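Local coordinates for protein oxygen-independent coproporphyrinogen III oxidase (Escherichia coli, PDB 1OLT) that catalyses the oxygen-independent oxidative decarboxylation of coproporphyrinogen III to protoporphyrinogen IX in heme biosynthesis, as a radical SAM enzyme with a [4Fe-4S] cluster, at residues A140-E145 and E162-L167; L108-G113 and R125-L130; L383-I388 and V416-K421; D367-D372 and D398-D403. One frame throughout, in Å; residues are numbered along the deposited sequence.

Contact 1: residues A140-E145 and E162-L167. With SAM (S-adenosylmethionine), chain D; SAM (S-adenosylmethionine), chain C.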
# COMPACT_ATOMS: atom_id res chain seq x y z
N ALA A 140 -5.17 -19.03 -0.75
CA ALA A 140 -4.37 -17.82 -0.75
C ALA A 140 -5.06 -16.66 -1.44
O ALA A 140 -5.77 -16.81 -2.40
CB ALA A 140 -2.95 -18.11 -1.40
N GLU A 141 -4.64 -15.45 -1.07
CA GLU A 141 -5.21 -14.18 -1.56
C GLU A 141 -4.17 -13.83 -2.57
O GLU A 141 -3.02 -13.67 -2.23
CB GLU A 141 -5.30 -13.16 -0.43
CG GLU A 141 -5.70 -11.76 -0.83
CD GLU A 141 -5.47 -10.74 0.29
OE1 GLU A 141 -6.16 -10.80 1.32
OE2 GLU A 141 -4.60 -9.86 0.14
N ILE A 142 -4.56 -13.78 -3.82
CA ILE A 142 -3.61 -13.57 -4.95
C ILE A 142 -4.09 -12.34 -5.77
O ILE A 142 -5.15 -12.37 -6.42
CB ILE A 142 -3.55 -14.86 -5.81
CG1 ILE A 142 -3.04 -16.03 -4.97
CG2 ILE A 142 -2.64 -14.69 -7.02
CD1 ILE A 142 -3.10 -17.31 -5.66
N SER A 143 -3.35 -11.24 -5.65
CA SER A 143 -3.79 -9.95 -6.14
C SER A 143 -2.77 -9.31 -7.08
O SER A 143 -1.58 -9.61 -7.07
CB SER A 143 -4.07 -8.96 -5.00
OG SER A 143 -3.00 -8.82 -4.11
N ILE A 144 -3.28 -8.40 -7.89
CA ILE A 144 -2.46 -7.75 -8.89
C ILE A 144 -3.06 -6.37 -9.16
O ILE A 144 -4.29 -6.17 -9.06
CB ILE A 144 -2.45 -8.59 -10.19
CG1 ILE A 144 -1.52 -8.02 -11.27
CG2 ILE A 144 -3.86 -8.74 -10.76
CD1 ILE A 144 -1.33 -8.91 -12.46
N GLU A 145 -2.19 -5.44 -9.52
CA GLU A 145 -2.58 -4.12 -9.99
C GLU A 145 -2.58 -4.02 -11.49
O GLU A 145 -1.74 -4.59 -12.17
CB GLU A 145 -1.64 -3.08 -9.39
CG GLU A 145 -1.52 -3.25 -7.87
CD GLU A 145 -0.79 -2.15 -7.17
OE1 GLU A 145 -1.14 -0.95 -7.46
OE2 GLU A 145 0.10 -2.47 -6.32
N GLU A 162 -5.02 -18.28 -13.84
CA GLU A 162 -3.76 -18.39 -13.08
C GLU A 162 -3.93 -18.29 -11.58
O GLU A 162 -2.98 -18.48 -10.87
CB GLU A 162 -2.72 -17.37 -13.55
CG GLU A 162 -2.27 -17.56 -14.98
CD GLU A 162 -1.35 -18.79 -15.19
OE1 GLU A 162 -0.80 -19.31 -14.20
OE2 GLU A 162 -1.19 -19.22 -16.35
N GLY A 163 -5.14 -18.02 -11.10
CA GLY A 163 -5.47 -18.13 -9.69
C GLY A 163 -5.56 -16.73 -9.04
O GLY A 163 -5.80 -16.63 -7.84
N PHE A 164 -5.45 -15.67 -9.83
CA PHE A 164 -5.67 -14.33 -9.24
C PHE A 164 -7.13 -14.17 -8.82
O PHE A 164 -8.01 -14.57 -9.56
CB PHE A 164 -5.27 -13.22 -10.17
CG PHE A 164 -3.77 -13.07 -10.31
CD1 PHE A 164 -3.06 -13.80 -11.24
CD2 PHE A 164 -3.06 -12.21 -9.48
CE1 PHE A 164 -1.72 -13.63 -11.36
CE2 PHE A 164 -1.68 -12.10 -9.59
CZ PHE A 164 -1.03 -12.79 -10.55
N ASN A 165 -7.36 -13.66 -7.62
CA ASN A 165 -8.73 -13.45 -7.09
C ASN A 165 -9.06 -12.02 -6.61
O ASN A 165 -10.23 -11.75 -6.18
CB ASN A 165 -9.08 -14.50 -6.03
CG ASN A 165 -8.00 -14.68 -4.96
OD1 ASN A 165 -7.32 -13.75 -4.54
ND2 ASN A 165 -7.88 -15.90 -4.49
N ARG A 166 -8.05 -11.16 -6.63
CA ARG A 166 -8.22 -9.79 -6.32
C ARG A 166 -7.45 -8.90 -7.26
O ARG A 166 -6.36 -9.18 -7.64
CB ARG A 166 -7.73 -9.47 -4.95
CG ARG A 166 -8.24 -10.42 -3.94
CD ARG A 166 -8.32 -9.85 -2.63
NE ARG A 166 -9.22 -10.63 -1.79
CZ ARG A 166 -9.25 -10.46 -0.51
NH1 ARG A 166 -8.46 -9.53 0.03
NH2 ARG A 166 -10.08 -11.22 0.24
N LEU A 167 -8.05 -7.77 -7.61
CA LEU A 167 -7.36 -6.77 -8.42
C LEU A 167 -7.61 -5.33 -7.94
O LEU A 167 -8.65 -5.02 -7.34
CB LEU A 167 -7.71 -6.94 -9.91
CG LEU A 167 -8.97 -6.42 -10.61
CD1 LEU A 167 -9.11 -4.91 -10.78
CD2 LEU A 167 -9.01 -7.10 -11.99
N SAM D . 3.11 4.41 -2.72
CA SAM D . 1.98 5.16 -3.29
C SAM D . 1.94 6.62 -2.80
O SAM D . 1.98 7.60 -3.56
OXT SAM D . 1.89 6.93 -1.59
CB SAM D . 0.64 4.42 -2.99
CG SAM D . 0.46 3.03 -3.70
SD SAM D . 0.61 1.59 -2.59
CE SAM D . -1.15 1.21 -2.23
C5' SAM D . 1.05 0.09 -3.55
C4' SAM D . 2.41 0.23 -4.21
O4' SAM D . 3.36 0.26 -3.15
C3' SAM D . 2.82 -0.96 -5.08
O3' SAM D . 2.19 -0.93 -6.35
C2' SAM D . 4.32 -0.80 -5.05
O2' SAM D . 4.69 0.28 -5.87
C1' SAM D . 4.57 -0.41 -3.58
N9 SAM D . 4.78 -1.57 -2.73
C8 SAM D . 3.84 -2.34 -2.15
N7 SAM D . 4.48 -3.35 -1.44
C5 SAM D . 5.77 -3.21 -1.58
C6 SAM D . 6.84 -3.92 -1.11
N6 SAM D . 6.73 -4.96 -0.31
N1 SAM D . 8.06 -3.49 -1.48
C2 SAM D . 8.24 -2.42 -2.27
N3 SAM D . 7.20 -1.73 -2.76
C4 SAM D . 5.98 -2.11 -2.41
N SAM C . 0.46 0.99 -12.84
CA SAM C . -0.97 0.81 -12.61
C SAM C . -1.81 2.06 -12.91
O SAM C . -1.24 3.20 -12.96
OXT SAM C . -2.98 1.83 -13.16
CB SAM C . -1.12 0.47 -11.11
CG SAM C . -1.23 1.54 -10.06
SD SAM C . 0.24 2.46 -9.72
CE SAM C . 1.50 1.22 -9.36
C5' SAM C . 0.00 2.86 -7.90
C4' SAM C . -0.84 4.12 -7.50
O4' SAM C . -0.09 5.16 -6.88
C3' SAM C . -1.47 4.83 -8.67
O3' SAM C . -2.59 4.13 -9.25
C2' SAM C . -1.78 6.23 -8.12
O2' SAM C . -3.12 6.30 -7.63
C1' SAM C . -0.83 6.36 -6.96
N9 SAM C . 0.13 7.44 -7.10
C8 SAM C . 1.22 7.41 -7.92
N7 SAM C . 1.90 8.55 -7.78
C5 SAM C . 1.24 9.31 -6.84
C6 SAM C . 1.48 10.58 -6.30
N6 SAM C . 2.54 11.32 -6.63
N1 SAM C . 0.61 11.06 -5.36
C2 SAM C . -0.50 10.29 -4.99
N3 SAM C . -0.74 9.06 -5.50
C4 SAM C . 0.12 8.60 -6.43
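The F164 ring is a bump wedged between two branched side chains: I142 lays CG2 over one face, 3.8 Å from the ring centroid, while I144 touches F164 CE2 with CB (3.6 Å) and extends CD1 over the opposite face. S143 O meets the ring edge. I142 CD1 rests against O of G163, the glycine of a Schellman motif. The N165 amide bridges the strand end: ND2 gives a nearly straight bond (171°) to A140 O, 3.1 Å away, and OD1 accepts from I142 N. An alanine here would remove both bonds and is likely to leave A140 O and I142 N without these mates. On the face carrying S143 and R166, E141 lies against the guanidinium, OE1 2.9 Å from R166 NH1 but well out of its plane, so the salt bridge rests on charge. Parallel pairing of S143 with R166 closes a right-handed beta-alpha-beta crossover of the radical SAM barrel; near the C-terminal end of strand 140-146, E145 accepts a hydrogen bond from a SAM ribose hydroxyl.

Contact 2: residues L108-G113 and R125-L130. With SAM (S-adenosylmethionine), chain D; SAM (S-adenosylmethionine), chain C; SF4 (iron/sulfur cluster), chain B.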
# COMPACT_ATOMS: atom_id res chain seq x y z
N LEU A 108 -0.15 -13.40 -2.03
CA LEU A 108 0.77 -12.96 -3.07
C LEU A 108 0.16 -11.73 -3.70
O LEU A 108 -1.03 -11.73 -4.05
CB LEU A 108 0.92 -14.04 -4.16
CG LEU A 108 1.56 -13.64 -5.48
CD1 LEU A 108 2.98 -13.25 -5.26
CD2 LEU A 108 1.43 -14.77 -6.46
N HIS A 109 0.98 -10.70 -3.91
CA HIS A 109 0.60 -9.54 -4.62
C HIS A 109 1.71 -9.10 -5.58
O HIS A 109 2.90 -9.15 -5.24
CB HIS A 109 0.34 -8.42 -3.69
CG HIS A 109 -0.10 -7.16 -4.36
ND1 HIS A 109 -1.40 -6.83 -4.50
CD2 HIS A 109 0.60 -6.18 -4.97
CE1 HIS A 109 -1.51 -5.66 -5.12
NE2 HIS A 109 -0.31 -5.23 -5.39
N TRP A 110 1.29 -8.69 -6.76
CA TRP A 110 2.17 -8.08 -7.71
C TRP A 110 1.80 -6.58 -7.76
O TRP A 110 0.67 -6.23 -8.05
CB TRP A 110 2.00 -8.67 -9.11
CG TRP A 110 2.41 -10.15 -9.26
CD1 TRP A 110 2.89 -10.99 -8.29
CD2 TRP A 110 2.33 -10.94 -10.46
NE1 TRP A 110 3.08 -12.25 -8.79
CE2 TRP A 110 2.77 -12.25 -10.13
CE3 TRP A 110 1.95 -10.68 -11.77
CZ2 TRP A 110 2.80 -13.28 -11.06
CZ3 TRP A 110 1.99 -11.74 -12.70
CH2 TRP A 110 2.42 -12.99 -12.35
N GLY A 111 2.81 -5.76 -7.58
CA GLY A 111 2.70 -4.33 -7.61
C GLY A 111 3.70 -3.75 -8.61
O GLY A 111 4.45 -4.48 -9.28
N GLY A 112 3.79 -2.45 -8.63
CA GLY A 112 4.72 -1.80 -9.55
C GLY A 112 4.62 -0.29 -9.53
O GLY A 112 4.38 0.29 -8.44
N GLY A 113 4.77 0.39 -10.69
CA GLY A 113 4.86 -0.18 -11.98
C GLY A 113 3.56 -0.77 -12.38
O GLY A 113 2.56 -0.64 -11.68
N ARG A 125 4.48 -17.59 -16.87
CA ARG A 125 5.84 -17.97 -16.49
C ARG A 125 6.16 -17.60 -15.01
O ARG A 125 6.74 -18.38 -14.27
CB ARG A 125 6.88 -17.33 -17.41
CG ARG A 125 8.34 -17.67 -17.08
CD ARG A 125 9.38 -16.91 -17.94
NE ARG A 125 10.70 -17.14 -17.40
CZ ARG A 125 11.76 -16.43 -17.72
NH1 ARG A 125 11.68 -15.45 -18.59
NH2 ARG A 125 12.95 -16.73 -17.17
N LEU A 126 5.84 -16.39 -14.61
CA LEU A 126 6.11 -15.97 -13.28
C LEU A 126 5.30 -16.71 -12.26
O LEU A 126 5.85 -17.09 -11.22
CB LEU A 126 5.94 -14.47 -13.14
CG LEU A 126 6.23 -13.86 -11.78
CD1 LEU A 126 7.60 -14.23 -11.22
CD2 LEU A 126 6.10 -12.41 -11.88
N MET A 127 3.99 -16.89 -12.51
CA MET A 127 3.17 -17.62 -11.57
C MET A 127 3.68 -19.05 -11.36
O MET A 127 3.67 -19.58 -10.27
CB MET A 127 1.72 -17.67 -12.02
CG MET A 127 0.98 -16.44 -11.79
SD MET A 127 1.01 -15.95 -10.01
CE MET A 127 0.75 -17.43 -9.24
N LYS A 128 4.11 -19.67 -12.45
CA LYS A 128 4.63 -21.03 -12.43
C LYS A 128 5.91 -21.10 -11.60
O LYS A 128 6.08 -22.03 -10.80
CB LYS A 128 4.85 -21.56 -13.88
CG LYS A 128 5.47 -22.97 -13.99
CD LYS A 128 5.74 -23.38 -15.46
CE LYS A 128 6.33 -24.79 -15.56
NZ LYS A 128 5.68 -25.56 -16.69
N LEU A 129 6.80 -20.13 -11.76
CA LEU A 129 8.02 -20.07 -10.93
C LEU A 129 7.67 -19.98 -9.42
O LEU A 129 8.30 -20.62 -8.58
CB LEU A 129 8.84 -18.84 -11.26
CG LEU A 129 9.65 -18.93 -12.54
CD1 LEU A 129 10.16 -17.55 -12.87
CD2 LEU A 129 10.77 -19.92 -12.36
N LEU A 130 6.67 -19.19 -9.11
CA LEU A 130 6.26 -18.93 -7.71
C LEU A 130 5.63 -20.21 -7.15
O LEU A 130 6.00 -20.62 -6.05
CB LEU A 130 5.30 -17.72 -7.65
CG LEU A 130 5.97 -16.40 -7.88
CD1 LEU A 130 4.96 -15.29 -8.13
CD2 LEU A 130 6.96 -16.03 -6.74
N SAM D . 3.11 4.41 -2.72
CA SAM D . 1.98 5.16 -3.29
C SAM D . 1.94 6.62 -2.80
O SAM D . 1.98 7.60 -3.56
OXT SAM D . 1.89 6.93 -1.59
CB SAM D . 0.64 4.42 -2.99
CG SAM D . 0.46 3.03 -3.70
SD SAM D . 0.61 1.59 -2.59
CE SAM D . -1.15 1.21 -2.23
C5' SAM D . 1.05 0.09 -3.55
C4' SAM D . 2.41 0.23 -4.21
O4' SAM D . 3.36 0.26 -3.15
C3' SAM D . 2.82 -0.96 -5.08
O3' SAM D . 2.19 -0.93 -6.35
C2' SAM D . 4.32 -0.80 -5.05
O2' SAM D . 4.69 0.28 -5.87
C1' SAM D . 4.57 -0.41 -3.58
N9 SAM D . 4.78 -1.57 -2.73
C8 SAM D . 3.84 -2.34 -2.15
N7 SAM D . 4.48 -3.35 -1.44
C5 SAM D . 5.77 -3.21 -1.58
C6 SAM D . 6.84 -3.92 -1.11
N6 SAM D . 6.73 -4.96 -0.31
N1 SAM D . 8.06 -3.49 -1.48
C2 SAM D . 8.24 -2.42 -2.27
N3 SAM D . 7.20 -1.73 -2.76
C4 SAM D . 5.98 -2.11 -2.41
N SAM C . 0.46 0.99 -12.84
CA SAM C . -0.97 0.81 -12.61
C SAM C . -1.81 2.06 -12.91
O SAM C . -1.24 3.20 -12.96
OXT SAM C . -2.98 1.83 -13.16
CB SAM C . -1.12 0.47 -11.11
CG SAM C . -1.23 1.54 -10.06
SD SAM C . 0.24 2.46 -9.72
CE SAM C . 1.50 1.22 -9.36
C5' SAM C . 0.00 2.86 -7.90
C4' SAM C . -0.84 4.12 -7.50
O4' SAM C . -0.09 5.16 -6.88
C3' SAM C . -1.47 4.83 -8.67
O3' SAM C . -2.59 4.13 -9.25
C2' SAM C . -1.78 6.23 -8.12
O2' SAM C . -3.12 6.30 -7.63
C1' SAM C . -0.83 6.36 -6.96
N9 SAM C . 0.13 7.44 -7.10
C8 SAM C . 1.22 7.41 -7.92
N7 SAM C . 1.90 8.55 -7.78
C5 SAM C . 1.24 9.31 -6.84
C6 SAM C . 1.48 10.58 -6.30
N6 SAM C . 2.54 11.32 -6.63
N1 SAM C . 0.61 11.06 -5.36
C2 SAM C . -0.50 10.29 -4.99
N3 SAM C . -0.74 9.06 -5.50
C4 SAM C . 0.12 8.60 -6.43
FE1 SF4 B . 3.07 3.49 -14.32
FE2 SF4 B . 2.75 5.21 -12.32
FE3 SF4 B . 0.98 3.48 -12.98
FE4 SF4 B . 1.43 5.35 -14.37
S1 SF4 B . 0.55 5.59 -12.26
S2 SF4 B . 1.05 3.35 -15.25
S3 SF4 B . 3.52 5.57 -14.37
S4 SF4 B . 2.95 3.11 -12.15
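M127 and W110 are brought together by their torsions: M127 bends at both chi2 (-57°) and chi3, folding SD back against the indole, while W110 sets CG anti to its carbonyl carbon (chi1 -66°) and sends its ring from the strand toward helix 120-133. SD comes within 3.4 Å of W110 CZ2, lying oblique to the six-membered ring in a Met-aromatic contact. L126 arrives from the opposite direction and lays CD2 over a face of that ring, 3.8 Å from the centroid, a CH-pi contact displaced toward the rim. L130 closes the pyrrole side, its CD1 at the indole edge, near its plane and 3.6 Å from NE1. That nitrogen is buried with no polar partner in the model. Further back along the strand, L108 CD2 touches both M127 SD, at 3.8 Å, and L130 CD1, at 3.9 Å. F164, from the loop leading into strand 166-172, meets the indole edge-to-face. The helix runs at 145° to the strand and packs on the outside of the barrel sheet. Beyond W110, G112 N (3.2 Å to O3') and G112 O (2.6 Å to O2') hold the ribose of the SAM that is not on the cluster. G113 O lies 2.9 Å from the amino N of the cluster-bound SAM, consistent with the glycine-rich SAM-binding motif of radical SAM enzymes.

Contact 3: residues L383-I388 and V416-K421; sequences LDYSPI and VDVDEK. Unlike the reference sequence in segment 383-388: S386 (reference Ala).
Y385 N donates to K421 O at 3.0 Å, the direct hydrogen bond between the point where strand 382-384 passes into the following helix and the turn after strand 416-418. The bond is fairly straight (158° at the hydrogen), although the donor is tilted 24° from the carbonyl plane. From the same residue the phenol ring reaches back along the turn: with CG anti to the carbonyl carbon (chi1 -68°), it passes beside three successive backbone carbonyl groups. K421 C lies 3.3 Å from CD2, E420 O sits in the ring plane at the edge, and D419 O is 3.3 Å from CE2. At the far end, a water 2.7 Å from Y385 OH donates to D419 O, 2.8 Å away, so the hydroxyl is linked to the turn through solvent. The turn joins strands 416-418 and 422-425 as the hairpin of the small antiparallel sheet in the HemN C-terminal domain, with strand 382-384 on the other side of 422-425. Within it D419 OD1 accepts from K421 N, an Asx turn, the donor standing above the carboxylate plane. With an alanine at Y385 the phenol is gone, which is likely to leave a gap beside the carbonyl groups of D419 and E420 and the water without its phenolic partner. V418 CG2 approaches the hydroxyl at 3.8 Å, while F396 stacks on the Y385 ring.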
# COMPACT_ATOMS: atom_id res chain seq x y z
N LEU A 383 -6.08 2.19 21.25
CA LEU A 383 -4.94 1.49 21.85
C LEU A 383 -5.27 1.14 23.32
O LEU A 383 -5.42 2.03 24.18
CB LEU A 383 -3.69 2.35 21.79
CG LEU A 383 -2.39 1.71 22.28
CD1 LEU A 383 -1.91 0.55 21.41
CD2 LEU A 383 -1.32 2.77 22.36
N ASP A 384 -5.39 -0.16 23.56
CA ASP A 384 -5.55 -0.73 24.89
C ASP A 384 -4.16 -0.88 25.51
O ASP A 384 -3.32 -1.60 24.95
CB ASP A 384 -6.18 -2.11 24.77
CG ASP A 384 -7.68 -2.05 24.51
OD1 ASP A 384 -8.40 -1.41 25.32
OD2 ASP A 384 -8.24 -2.65 23.55
N TYR A 385 -3.88 -0.19 26.64
CA TYR A 385 -2.54 -0.30 27.23
C TYR A 385 -2.24 -1.72 27.68
O TYR A 385 -1.16 -2.22 27.45
CB TYR A 385 -2.36 0.65 28.43
CG TYR A 385 -2.35 2.13 28.09
CD1 TYR A 385 -2.09 2.58 26.80
CD2 TYR A 385 -2.64 3.08 29.09
CE1 TYR A 385 -2.11 3.91 26.50
CE2 TYR A 385 -2.65 4.44 28.79
CZ TYR A 385 -2.39 4.84 27.47
OH TYR A 385 -2.39 6.17 27.12
N SER A 386 -3.22 -2.35 28.29
CA SER A 386 -2.98 -3.61 29.04
C SER A 386 -2.24 -4.71 28.22
O SER A 386 -1.22 -5.22 28.70
CB SER A 386 -4.30 -4.14 29.63
OG SER A 386 -4.33 -3.96 31.03
N PRO A 387 -2.75 -5.07 27.03
CA PRO A 387 -2.05 -6.03 26.14
C PRO A 387 -0.57 -5.70 25.81
O PRO A 387 0.28 -6.60 25.82
CB PRO A 387 -2.90 -6.00 24.86
CG PRO A 387 -4.30 -5.64 25.36
CD PRO A 387 -4.05 -4.63 26.47
N ILE A 388 -0.27 -4.43 25.54
CA ILE A 388 1.12 -4.02 25.31
C ILE A 388 1.96 -4.21 26.60
O ILE A 388 3.07 -4.76 26.56
CB ILE A 388 1.17 -2.58 24.71
CG1 ILE A 388 0.74 -2.67 23.25
CG2 ILE A 388 2.57 -1.98 24.82
CD1 ILE A 388 0.71 -1.41 22.53
N VAL A 416 -8.09 12.91 20.47
CA VAL A 416 -8.17 11.62 21.14
C VAL A 416 -8.73 11.82 22.56
O VAL A 416 -8.54 12.89 23.13
CB VAL A 416 -6.77 10.94 21.25
CG1 VAL A 416 -6.09 10.85 19.91
CG2 VAL A 416 -5.85 11.69 22.23
N ASP A 417 -9.45 10.82 23.07
CA ASP A 417 -9.76 10.67 24.50
C ASP A 417 -8.75 9.68 25.11
O ASP A 417 -8.58 8.58 24.61
CB ASP A 417 -11.19 10.14 24.72
CG ASP A 417 -12.26 11.08 24.17
OD1 ASP A 417 -12.06 12.32 24.22
OD2 ASP A 417 -13.34 10.64 23.69
N VAL A 418 -8.08 10.09 26.18
CA VAL A 418 -7.03 9.25 26.76
C VAL A 418 -7.19 9.22 28.29
O VAL A 418 -7.68 10.17 28.91
CB VAL A 418 -5.59 9.72 26.30
CG1 VAL A 418 -5.53 11.22 26.01
CG2 VAL A 418 -4.50 9.37 27.31
N ASP A 419 -6.81 8.09 28.87
CA ASP A 419 -6.84 7.93 30.31
C ASP A 419 -5.73 6.95 30.74
O ASP A 419 -4.79 6.66 29.96
CB ASP A 419 -8.25 7.51 30.80
CG ASP A 419 -8.79 6.23 30.12
OD1 ASP A 419 -8.05 5.54 29.39
OD2 ASP A 419 -9.97 5.85 30.27
N GLU A 420 -5.87 6.45 31.97
CA GLU A 420 -4.92 5.52 32.59
C GLU A 420 -4.95 4.11 32.00
O GLU A 420 -3.99 3.36 32.20
CB GLU A 420 -5.12 5.42 34.12
CG GLU A 420 -6.55 5.62 34.61
CD GLU A 420 -6.82 7.06 35.05
OE1 GLU A 420 -6.57 7.36 36.26
OE2 GLU A 420 -7.26 7.88 34.21
N LYS A 421 -6.03 3.76 31.27
CA LYS A 421 -6.17 2.43 30.61
C LYS A 421 -5.89 2.34 29.06
O LYS A 421 -5.64 1.25 28.55
CB LYS A 421 -7.55 1.83 30.93
CG LYS A 421 -8.74 2.45 30.17
CD LYS A 421 -9.86 1.38 29.97
CE LYS A 421 -11.27 1.99 29.78
NZ LYS A 421 -12.19 1.57 30.86
O HOH W 1 -2.26 7.72 29.31

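Contact 4: residues D367-D372 and D398-D403; sequences DCIRRD and DYFAED
I369 and R370 of helix 365-380 press against F400, at the break between helices 396-399 and 401-412. This is the tight side: I369 CG2 meets the ring edge at F400 CZ, 3.5 Å away, and F400 CE1 lies 3.7 Å above the R370 guanidinium plane, the two planes 82° apart. Y399 covers one face of the F400 ring with CD1, and its OH, bonded to D366, touches I369 CD1 at 3.5 Å. The looser side is that of E402, exposed and modelled in two placements; in the conformer given OE1 stays 4.4 Å from R370 NH2, beyond a salt bridge. R370 reaches past the ring on an extended chain, and NH1 bonds D403 OD1 at 2.7 Å: OD1 lies close to the guanidinium plane, while NH1 approaches from above the carboxylate plane. D366 pairs with NE, and F440 O accepts from NH1. With these partners the buried guanidinium probably keeps its positive charge, and bonds from D403, D366 and F440 O are likely to fix its rotation.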
# COMPACT_ATOMS: atom_id res chain seq x y z
N ASP A 367 11.77 -0.43 19.04
CA ASP A 367 11.24 -0.33 17.66
C ASP A 367 10.00 -1.21 17.57
O ASP A 367 8.98 -0.79 17.02
CB ASP A 367 12.25 -0.79 16.61
CG ASP A 367 13.43 0.18 16.41
OD1 ASP A 367 13.36 1.39 16.76
OD2 ASP A 367 14.49 -0.20 15.85
N CYS A 368 10.10 -2.43 18.10
CA CYS A 368 9.00 -3.41 17.91
C CYS A 368 7.75 -3.01 18.67
O CYS A 368 6.65 -3.15 18.15
CB CYS A 368 9.43 -4.82 18.33
SG CYS A 368 10.57 -5.62 17.16
N ILE A 369 7.92 -2.57 19.90
CA ILE A 369 6.81 -2.11 20.68
C ILE A 369 6.08 -1.05 19.80
O ILE A 369 4.94 -1.19 19.42
CB ILE A 369 7.33 -1.54 22.04
CG1 ILE A 369 7.83 -2.70 22.95
CG2 ILE A 369 6.28 -0.72 22.71
CD1 ILE A 369 9.08 -2.35 23.86
N ARG A 370 6.83 0.01 19.51
CA ARG A 370 6.30 1.23 18.98
C ARG A 370 5.64 0.96 17.64
O ARG A 370 4.64 1.57 17.31
CB ARG A 370 7.40 2.28 18.86
CG ARG A 370 7.92 2.84 20.21
CD ARG A 370 9.07 3.77 20.03
NE ARG A 370 9.53 4.26 21.33
CZ ARG A 370 8.94 5.20 22.04
NH1 ARG A 370 7.86 5.82 21.60
NH2 ARG A 370 9.46 5.53 23.21
N ARG A 371 6.21 0.02 16.88
CA ARG A 371 5.56 -0.46 15.68
C ARG A 371 4.17 -0.96 16.02
O ARG A 371 3.19 -0.65 15.32
CB ARG A 371 6.36 -1.61 15.02
CG ARG A 371 5.73 -2.20 13.78
CD ARG A 371 6.19 -3.62 13.44
NE ARG A 371 6.04 -4.41 14.64
CZ ARG A 371 6.77 -5.45 15.00
NH1 ARG A 371 7.75 -5.92 14.23
NH2 ARG A 371 6.51 -6.04 16.17
N ASP A 372 4.07 -1.76 17.08
CA ASP A 372 2.78 -2.33 17.45
C ASP A 372 1.80 -1.25 17.99
O ASP A 372 0.61 -1.35 17.73
CB ASP A 372 2.93 -3.44 18.50
CG ASP A 372 3.67 -4.66 17.96
OD1 ASP A 372 3.83 -4.76 16.73
OD2 ASP A 372 4.14 -5.56 18.70
N ASP A 398 5.17 4.94 31.78
CA ASP A 398 6.58 5.24 32.14
C ASP A 398 7.34 5.13 30.91
O ASP A 398 7.99 6.05 30.47
CB ASP A 398 7.13 4.23 33.17
CG ASP A 398 6.39 4.30 34.44
OD1 ASP A 398 5.33 5.03 34.46
OD2 ASP A 398 6.77 3.70 35.47
N TYR A 399 7.22 3.96 30.34
CA TYR A 399 7.89 3.68 29.15
C TYR A 399 7.57 4.75 28.08
O TYR A 399 8.44 5.14 27.32
CB TYR A 399 7.46 2.33 28.67
CG TYR A 399 8.39 1.83 27.66
CD1 TYR A 399 8.20 2.13 26.31
CD2 TYR A 399 9.50 1.07 28.01
CE1 TYR A 399 9.08 1.66 25.34
CE2 TYR A 399 10.39 0.59 27.02
CZ TYR A 399 10.17 0.89 25.71
OH TYR A 399 11.04 0.41 24.74
N PHE A 400 6.33 5.26 28.11
CA PHE A 400 5.86 6.28 27.20
C PHE A 400 5.57 7.67 27.81
O PHE A 400 4.85 8.45 27.19
CB PHE A 400 4.59 5.77 26.51
CG PHE A 400 4.82 4.58 25.68
CD1 PHE A 400 5.53 4.70 24.50
CD2 PHE A 400 4.34 3.34 26.05
CE1 PHE A 400 5.76 3.57 23.66
CE2 PHE A 400 4.55 2.20 25.21
CZ PHE A 400 5.26 2.33 24.03
N ALA A 401 6.15 8.00 28.97
CA ALA A 401 5.90 9.30 29.58
C ALA A 401 6.09 10.45 28.56
O ALA A 401 5.22 11.28 28.39
CB ALA A 401 6.84 9.50 30.79
N GLU A 402 7.26 10.47 27.94
CA GLU A 402 7.64 11.48 26.95
C GLU A 402 6.58 11.61 25.85
O GLU A 402 6.17 12.72 25.51
CB GLU A 402 9.01 11.14 26.32
CG GLU A 402 9.96 10.29 27.18
CD GLU A 402 9.45 8.87 27.45
OE1 GLU A 402 8.73 8.29 26.60
OE2 GLU A 402 9.76 8.32 28.52
N ASP A 403 6.14 10.47 25.32
CA ASP A 403 5.16 10.40 24.24
C ASP A 403 3.79 10.93 24.64
O ASP A 403 3.12 11.59 23.84
CB ASP A 403 5.00 8.93 23.78
CG ASP A 403 6.33 8.25 23.61
OD1 ASP A 403 6.86 8.23 22.46
OD2 ASP A 403 6.97 7.77 24.57

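How the contacts relate
Contacts 1 and 2 adjoin in the radical SAM core, their centres 10 Å apart: strands 105-112 and 140-146 are parallel neighbours, and S143 OG lies 2.6 Å from H109 ND1 in a probable hydrogen bond. Both strands end at the active site, where E145 and G112 share the ribose of one SAM while the other SAM binds an iron of the cluster through its N and O. Contacts 3 and 4 belong to the HemN C-terminal domain, away from the annotated sites. Their centres are 12 Å apart and their segments alternate along the chain, helix 365-380 leading into strand 382-384. Contact 4 lies about 36 Å, centre to centre, from both core contacts.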